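Phosphopantothenoylcysteine decarboxylase (Cryptococcus neoformans, PDB 6EOA) binds flavin mononucleotide and probably decarboxylates phosphopantothenoylcysteine in coenzyme A biosynthesis, as a member of the flavin-containing cysteine decarboxylase family. Local coordinates at residues A131-I136 against P168-P173. Sequence-based numbering, arbitrary orientation.
Sequences ADLVVI and PVIVCP
Ile136 reaches along its sheet face to the neighbouring strand and sets its CD1 against two valines of that strand, 3.8 Å from CG2 of Val171 and 4.1 Å from CG1 of Val169. It runs beside Val171 with both side chains pointing the same way, but meets Val169 at a slant. CG1 of Ile136 stands beside its own backbone N (chi1 -46°) and the side chain continues extended, which carries CD1 across to this pair. Val134 lies on the same face, its CB near CG2 of Val169; Leu160 of helix 155-162 packs on Val134, Ile136 and Val169. On the other face, Leu133 swings CD1 over the start of 168-173, where it crosses Pro168 at about a right angle, 3.7 Å from CG, and also touches Ile170 CG1 at 4.1 Å. Ile170 CB faces CG1 of Val135, and helix 222-237 packs on this side through Ile229 against Val135, Phe232 against Ile170 and Ile225 against Cys172. The parallel strands, axes 9° apart, are neighbours inside the Rossmann-like alpha/beta/alpha sheet of this flavoprotein family; helices 141-149 and 155-162 lie in the connection between them. Four backbone hydrogen bonds join the edges: Pro168 O accepts from Val134 N, Val134 O from Ile170 N, Ile170 O from Ile136 N at 2.7 Å, and Ile136 O from Cys172 N. Strand 35-41 pairs with the other edge of 133-136, and Arg36 N donates to OD2 of Asp132. Ala174 lines the FMN pocket, and a bound FMN lies about 8 Å from the side chain of Ile136.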
# COMPACT_ATOMS: atom_id res chain seq x y z
N ALA A 131 -10.22 11.16 20.96
CA ALA A 131 -10.36 12.32 20.06
C ALA A 131 -11.76 12.93 20.01
O ALA A 131 -12.76 12.22 19.87
CB ALA A 131 -9.92 11.92 18.66
N ASP A 132 -11.81 14.25 20.12
CA ASP A 132 -13.04 15.00 19.86
C ASP A 132 -13.00 15.52 18.43
O ASP A 132 -14.03 15.84 17.83
CB ASP A 132 -13.19 16.17 20.84
CG ASP A 132 -13.38 15.70 22.27
OD1 ASP A 132 -14.05 14.67 22.47
OD2 ASP A 132 -12.85 16.37 23.18
N LEU A 133 -11.79 15.61 17.89
CA LEU A 133 -11.56 16.10 16.54
C LEU A 133 -10.30 15.47 15.97
O LEU A 133 -9.32 15.28 16.68
CB LEU A 133 -11.45 17.63 16.53
CG LEU A 133 -11.06 18.32 15.22
CD1 LEU A 133 -12.12 18.11 14.15
CD2 LEU A 133 -10.80 19.81 15.44
N VAL A 134 -10.34 15.12 14.69
CA VAL A 134 -9.15 14.63 14.00
C VAL A 134 -8.77 15.59 12.89
O VAL A 134 -9.58 15.90 12.02
CB VAL A 134 -9.37 13.22 13.42
CG1 VAL A 134 -8.15 12.78 12.63
CG2 VAL A 134 -9.67 12.23 14.53
N VAL A 135 -7.53 16.08 12.94
CA VAL A 135 -7.04 17.01 11.92
C VAL A 135 -5.86 16.41 11.17
O VAL A 135 -4.83 16.08 11.76
CB VAL A 135 -6.62 18.35 12.55
CG1 VAL A 135 -6.27 19.36 11.47
CG2 VAL A 135 -7.74 18.90 13.44
N ILE A 136 -6.01 16.27 9.85
CA ILE A 136 -4.94 15.77 9.02
C ILE A 136 -4.20 16.93 8.37
O ILE A 136 -4.64 17.48 7.36
CB ILE A 136 -5.47 14.82 7.93
CG1 ILE A 136 -6.45 13.82 8.54
CG2 ILE A 136 -4.31 14.10 7.27
CD1 ILE A 136 -7.10 12.92 7.51
N PRO A 168 -15.63 14.57 14.08
CA PRO A 168 -15.37 15.29 12.83
C PRO A 168 -13.91 15.16 12.37
O PRO A 168 -13.01 14.94 13.19
CB PRO A 168 -15.70 16.74 13.19
CG PRO A 168 -15.53 16.82 14.67
CD PRO A 168 -15.95 15.48 15.19
N VAL A 169 -13.69 15.29 11.07
CA VAL A 169 -12.35 15.19 10.50
C VAL A 169 -12.06 16.37 9.59
O VAL A 169 -12.85 16.69 8.71
CB VAL A 169 -12.16 13.89 9.70
CG1 VAL A 169 -10.80 13.87 9.02
CG2 VAL A 169 -12.33 12.68 10.60
N ILE A 170 -10.92 17.02 9.81
CA ILE A 170 -10.48 18.10 8.94
C ILE A 170 -9.24 17.67 8.16
O ILE A 170 -8.21 17.33 8.74
CB ILE A 170 -10.15 19.37 9.72
CG1 ILE A 170 -11.39 19.85 10.49
CG2 ILE A 170 -9.66 20.45 8.78
CD1 ILE A 170 -11.12 21.02 11.41
N VAL A 171 -9.36 17.69 6.83
CA VAL A 171 -8.25 17.30 5.96
C VAL A 171 -7.64 18.52 5.28
O VAL A 171 -8.33 19.30 4.64
CB VAL A 171 -8.71 16.30 4.90
CG1 VAL A 171 -7.52 15.76 4.14
CG2 VAL A 171 -9.48 15.17 5.54
N CYS A 172 -6.33 18.69 5.44
CA CYS A 172 -5.62 19.80 4.83
C CYS A 172 -4.63 19.31 3.80
O CYS A 172 -3.47 19.05 4.12
CB CYS A 172 -4.92 20.64 5.89
SG CYS A 172 -5.95 21.03 7.33
N PRO A 173 -5.08 19.16 2.54
CA PRO A 173 -4.19 18.68 1.48
C PRO A 173 -2.99 19.60 1.32
O PRO A 173 -3.11 20.82 1.44
CB PRO A 173 -5.09 18.71 0.23
CG PRO A 173 -6.49 18.67 0.76
CD PRO A 173 -6.44 19.43 2.05